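Local coordinates for protein regulator of nonsense transcripts 2 (Homo sapiens, PDB 4CEK) that acts as factor UPF2 in nonsense-mediated mRNA decay and carries three MIF4G domains, the second of which, an all-helical module, is described here, at residues E222-K227 with G261-R266; H248-A253 with A292-M297. One frame throughout, in Å; residues are numbered along the deposited sequence.

Contact 1 (E222-K227 with G261-R266); sequences ELTKFK and GRFLFR
One face of the Phe263 ring is covered by the backbone of Lys225, whose CA stands 4.1 Å from the ring centroid and just 1° off the ring normal, a CH-pi contact aimed almost exactly at the centre. Two further groups reach the ring obliquely: the carbonyl oxygen of Thr224, with O 3.5 Å from Phe263 CE2, and, more loosely, CG of Lys227. The ring thus lies against the C-terminal end of helix 210-225, where the chain turns away at Lys227 in a Schellman motif. Phe263 gets there because its CG is anti to the backbone N (chi1 177°), which carries the ring across to the other helix, and a flat, broad side chain suits a surface made mainly of backbone. At the base of the ring the aliphatic part of Lys225 continues the cover, its CG 3.9 Å from Phe263 CB. The lysine then bends at chi3 (-60°) and leads its ammonium away from the phenylalanine to Glu222, with NZ 2.7 Å from OE2 in a salt bridge that meets the carboxylate from above its plane; the carbonyl of Thr259 is a second acceptor for NZ. Beside the ring, the methyl of Thr224 packs on the isobutyl group of Leu264, CG2 to CD2 4.2 Å, while its hydroxyl turns to the carbonyl of Ile220 and to Thr234. Threonine fits because its two branches divide the work. Between the two segments the contact is therefore mostly apolar, resting on dispersion and on the weak attraction of a polarised CA-H for the pi cloud; the one polar atom against the ring, Thr224 O, takes its hydrogen bond from Lys227 N in the helix-ending turn. Lys225 gives its methylenes to the aromatic and its charge to Glu222.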
# COMPACT_ATOMS: atom_id res chain seq x y z
N GLU A 222 3.88 0.06 -1.49
CA GLU A 222 4.52 1.01 -0.55
C GLU A 222 4.73 0.36 0.84
O GLU A 222 5.81 0.40 1.43
CB GLU A 222 3.66 2.26 -0.43
CG GLU A 222 3.77 3.21 -1.63
CD GLU A 222 5.23 3.57 -1.92
OE1 GLU A 222 6.02 3.74 -0.96
OE2 GLU A 222 5.64 3.63 -3.10
N LEU A 223 3.71 -0.36 1.28
CA LEU A 223 3.75 -1.12 2.51
C LEU A 223 4.79 -2.22 2.47
O LEU A 223 5.34 -2.57 3.51
CB LEU A 223 2.35 -1.68 2.81
CG LEU A 223 1.40 -0.58 3.35
CD1 LEU A 223 -0.04 -0.99 3.30
CD2 LEU A 223 1.81 -0.19 4.78
N THR A 224 5.10 -2.75 1.29
CA THR A 224 6.09 -3.82 1.18
C THR A 224 7.46 -3.22 1.40
O THR A 224 8.33 -3.82 2.09
CB THR A 224 6.04 -4.48 -0.23
OG1 THR A 224 4.73 -5.04 -0.44
CG2 THR A 224 7.08 -5.58 -0.38
N LYS A 225 7.68 -2.04 0.79
CA LYS A 225 8.97 -1.35 0.94
C LYS A 225 9.21 -0.99 2.41
O LYS A 225 10.33 -0.92 2.83
CB LYS A 225 9.10 -0.10 0.01
CG LYS A 225 9.38 -0.46 -1.47
CD LYS A 225 9.42 0.74 -2.45
CE LYS A 225 8.12 1.52 -2.50
NZ LYS A 225 8.02 2.50 -3.64
N PHE A 226 8.14 -0.79 3.18
CA PHE A 226 8.26 -0.53 4.62
C PHE A 226 8.27 -1.82 5.50
O PHE A 226 8.31 -1.72 6.73
CB PHE A 226 7.14 0.41 5.06
CG PHE A 226 7.45 1.86 4.82
CD1 PHE A 226 8.41 2.49 5.57
CD2 PHE A 226 6.79 2.58 3.86
CE1 PHE A 226 8.72 3.81 5.36
CE2 PHE A 226 7.07 3.89 3.63
CZ PHE A 226 8.04 4.51 4.39
N LYS A 227 8.21 -2.99 4.86
CA LYS A 227 8.15 -4.29 5.53
C LYS A 227 6.88 -4.45 6.37
O LYS A 227 6.91 -5.21 7.32
CB LYS A 227 9.38 -4.53 6.43
CG LYS A 227 10.71 -4.24 5.76
CD LYS A 227 11.87 -4.45 6.72
CE LYS A 227 13.18 -3.89 6.16
NZ LYS A 227 14.21 -3.57 7.20
N GLY A 261 9.12 -3.80 -7.16
CA GLY A 261 9.92 -4.85 -7.82
C GLY A 261 11.42 -4.74 -7.57
O GLY A 261 12.10 -5.75 -7.40
N ARG A 262 11.96 -3.52 -7.54
CA ARG A 262 13.40 -3.41 -7.31
C ARG A 262 13.75 -3.78 -5.90
O ARG A 262 14.76 -4.43 -5.68
CB ARG A 262 13.93 -2.02 -7.64
CG ARG A 262 14.15 -1.81 -9.13
CD ARG A 262 14.13 -0.33 -9.46
NE ARG A 262 14.51 -0.07 -10.83
CZ ARG A 262 14.64 1.14 -11.37
NH1 ARG A 262 14.42 2.24 -10.64
NH2 ARG A 262 14.99 1.25 -12.65
N PHE A 263 12.92 -3.35 -4.95
CA PHE A 263 13.10 -3.75 -3.55
C PHE A 263 13.14 -5.26 -3.44
O PHE A 263 14.05 -5.83 -2.81
CB PHE A 263 11.98 -3.14 -2.68
CG PHE A 263 12.03 -3.56 -1.22
CD1 PHE A 263 12.84 -2.90 -0.33
CD2 PHE A 263 11.22 -4.60 -0.75
CE1 PHE A 263 12.87 -3.27 1.03
CE2 PHE A 263 11.25 -4.99 0.60
CZ PHE A 263 12.07 -4.33 1.49
N LEU A 264 12.21 -5.93 -4.11
CA LEU A 264 12.17 -7.38 -4.07
C LEU A 264 13.34 -8.03 -4.78
O LEU A 264 13.90 -9.04 -4.31
CB LEU A 264 10.89 -7.90 -4.67
CG LEU A 264 9.56 -7.60 -3.94
CD1 LEU A 264 8.42 -8.02 -4.86
CD2 LEU A 264 9.43 -8.29 -2.57
N PHE A 265 13.68 -7.48 -5.95
CA PHE A 265 14.74 -8.07 -6.78
C PHE A 265 16.10 -7.85 -6.10
O PHE A 265 16.91 -8.73 -6.04
CB PHE A 265 14.71 -7.50 -8.22
CG PHE A 265 15.69 -8.14 -9.15
CD1 PHE A 265 15.37 -9.29 -9.82
CD2 PHE A 265 16.93 -7.58 -9.36
CE1 PHE A 265 16.28 -9.90 -10.69
CE2 PHE A 265 17.85 -8.18 -10.24
CZ PHE A 265 17.52 -9.35 -10.90
N ARG A 266 16.32 -6.68 -5.54
CA ARG A 266 17.61 -6.37 -4.93
C ARG A 266 17.85 -7.02 -3.55
O ARG A 266 18.98 -7.34 -3.19
CB ARG A 266 17.79 -4.86 -4.89
CG ARG A 266 17.94 -4.29 -6.28
CD ARG A 266 17.92 -2.78 -6.31
NE ARG A 266 17.98 -2.31 -7.69
CZ ARG A 266 17.89 -1.03 -8.08
NH1 ARG A 266 17.72 -0.05 -7.20
NH2 ARG A 266 17.95 -0.75 -9.38

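Contact 2 (H248-A253 with A292-M297); sequences HHIEMA and ARYVTM
Within the helical MIF4G domain, helix 247-266 and the last helix, 292-305, pack side by side, and Ile250 and Glu251 near the start of the former meet Tyr294, Arg293 and Met297 of the latter. The short segments run nearly parallel, at 23° with axes 10.4 Å apart. Ile250, a branched side chain suited to a buried seam, brings its CG2 to the edge of the Tyr294 ring, 3.7 Å from CD1; His247 stacks on the same ring. Tyrosine suits the place because its ring packs on Ile250 while its hydroxyl reaches the partly exposed Glu251 and donates to it, OH to OE2 3.2 Å, from above the carboxylate plane. Arg293 NH2 also reaches OE2, 3.4 Å away, as a salt bridge with only a weak hydrogen bond, its guanidinium turned 83° to the carboxylate, and its NH1 gives a weak bond to the tyrosine OH. This shared use of OE2 probably favours a charged glutamate. Met297, flexible enough to follow uneven neighbours, lays SD 3.7 Å from Glu251 CG and, bent at chi3 (-73°), sets its CE over one guanidinium face of Arg293, 3.7 Å above its plane, displaced from the centre.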
# COMPACT_ATOMS: atom_id res chain seq x y z
N HIS A 248 -6.42 -7.47 -17.09
CA HIS A 248 -6.35 -6.69 -15.84
C HIS A 248 -5.25 -7.19 -14.93
O HIS A 248 -4.57 -6.41 -14.29
CB HIS A 248 -7.72 -6.54 -15.16
CG HIS A 248 -8.55 -5.36 -15.69
ND1 HIS A 248 -9.63 -4.86 -15.03
CD2 HIS A 248 -8.42 -4.58 -16.85
CE1 HIS A 248 -10.16 -3.83 -15.73
NE2 HIS A 248 -9.42 -3.65 -16.84
N HIS A 249 -4.99 -8.49 -14.91
CA HIS A 249 -3.97 -9.03 -14.04
C HIS A 249 -2.56 -8.67 -14.42
O HIS A 249 -1.67 -8.61 -13.54
CB HIS A 249 -4.09 -10.54 -13.94
CG HIS A 249 -5.39 -10.99 -13.35
ND1 HIS A 249 -5.70 -12.30 -13.22
CD2 HIS A 249 -6.48 -10.27 -12.86
CE1 HIS A 249 -6.93 -12.41 -12.68
NE2 HIS A 249 -7.40 -11.15 -12.46
N ILE A 250 -2.33 -8.48 -15.73
CA ILE A 250 -1.03 -8.10 -16.28
C ILE A 250 -0.75 -6.68 -15.82
O ILE A 250 0.36 -6.42 -15.36
CB ILE A 250 -0.97 -8.16 -17.84
CG1 ILE A 250 -0.98 -9.60 -18.39
CG2 ILE A 250 0.30 -7.52 -18.36
CD1 ILE A 250 -1.42 -9.70 -19.86
N GLU A 251 -1.74 -5.77 -15.90
CA GLU A 251 -1.49 -4.39 -15.47
C GLU A 251 -1.26 -4.26 -13.97
O GLU A 251 -0.33 -3.58 -13.53
CB GLU A 251 -2.58 -3.43 -15.87
CG GLU A 251 -3.14 -3.65 -17.25
CD GLU A 251 -3.95 -2.46 -17.74
OE1 GLU A 251 -3.51 -1.29 -17.45
OE2 GLU A 251 -5.00 -2.71 -18.40
N MET A 252 -2.10 -4.92 -13.18
CA MET A 252 -1.91 -4.95 -11.72
C MET A 252 -0.51 -5.43 -11.40
O MET A 252 0.18 -4.84 -10.58
CB MET A 252 -2.95 -5.86 -11.04
CG MET A 252 -4.41 -5.38 -11.19
SD MET A 252 -5.59 -6.59 -10.52
CE MET A 252 -5.03 -6.61 -8.82
N ALA A 253 -0.09 -6.49 -12.08
CA ALA A 253 1.27 -7.03 -11.92
C ALA A 253 2.38 -6.01 -12.19
O ALA A 253 3.38 -5.98 -11.46
CB ALA A 253 1.49 -8.20 -12.86
N ALA A 292 -0.03 -6.82 -28.51
CA ALA A 292 1.17 -5.98 -28.47
C ALA A 292 1.28 -5.05 -27.26
O ALA A 292 2.37 -4.87 -26.72
CB ALA A 292 1.23 -5.13 -29.74
N ARG A 293 0.17 -4.45 -26.86
CA ARG A 293 0.19 -3.46 -25.77
C ARG A 293 0.67 -4.08 -24.44
O ARG A 293 1.36 -3.44 -23.65
CB ARG A 293 -1.19 -2.80 -25.62
CG ARG A 293 -1.28 -1.89 -24.40
CD ARG A 293 -2.48 -0.94 -24.40
NE ARG A 293 -2.86 -0.59 -23.02
CZ ARG A 293 -3.71 -1.28 -22.25
NH1 ARG A 293 -4.32 -2.38 -22.70
NH2 ARG A 293 -3.94 -0.87 -21.00
N TYR A 294 0.34 -5.34 -24.22
CA TYR A 294 0.67 -5.99 -22.97
C TYR A 294 2.02 -6.66 -23.08
O TYR A 294 2.70 -6.87 -22.07
CB TYR A 294 -0.41 -7.01 -22.58
CG TYR A 294 -1.71 -6.38 -22.17
CD1 TYR A 294 -1.94 -6.03 -20.85
CD2 TYR A 294 -2.70 -6.10 -23.09
CE1 TYR A 294 -3.12 -5.44 -20.45
CE2 TYR A 294 -3.88 -5.49 -22.70
CZ TYR A 294 -4.10 -5.18 -21.37
OH TYR A 294 -5.28 -4.59 -20.96
N VAL A 295 2.43 -7.00 -24.30
CA VAL A 295 3.77 -7.52 -24.50
C VAL A 295 4.78 -6.44 -24.07
O VAL A 295 5.73 -6.69 -23.32
CB VAL A 295 3.96 -8.00 -25.98
CG1 VAL A 295 5.40 -8.47 -26.22
CG2 VAL A 295 2.98 -9.15 -26.27
N THR A 296 4.51 -5.21 -24.49
CA THR A 296 5.37 -4.07 -24.22
C THR A 296 5.33 -3.67 -22.72
O THR A 296 6.40 -3.45 -22.10
CB THR A 296 4.91 -2.89 -25.13
OG1 THR A 296 5.05 -3.28 -26.51
CG2 THR A 296 5.65 -1.64 -24.82
N MET A 297 4.12 -3.62 -22.15
CA MET A 297 3.95 -3.49 -20.66
C MET A 297 4.80 -4.47 -19.84
O MET A 297 5.59 -4.05 -19.01
CB MET A 297 2.48 -3.65 -20.28
CG MET A 297 2.05 -2.92 -19.00
SD MET A 297 0.28 -3.17 -18.64
CE MET A 297 -0.48 -2.13 -19.91

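In the fold
From the N terminus, the chain first lays down 222-227 at the end of helix 210-225, passes through helix 231-243, and enters helix 247-266. There it meets 248-253, the first half of contact 2, before 261-266 closes contact 1 across 33 intervening residues. Helix 268-287 follows, and 292-297 at the start of helix 292-305 then closes contact 2 across 38. The two loops therefore cross. Helix 247-266 belongs to both: its C-terminal end faces helix 210-225, its N-terminal part faces the last helix. With centres 20 Å apart and nearest atoms about 7 Å apart, the contacts do not touch, yet together they join three helices of the MIF4G domain.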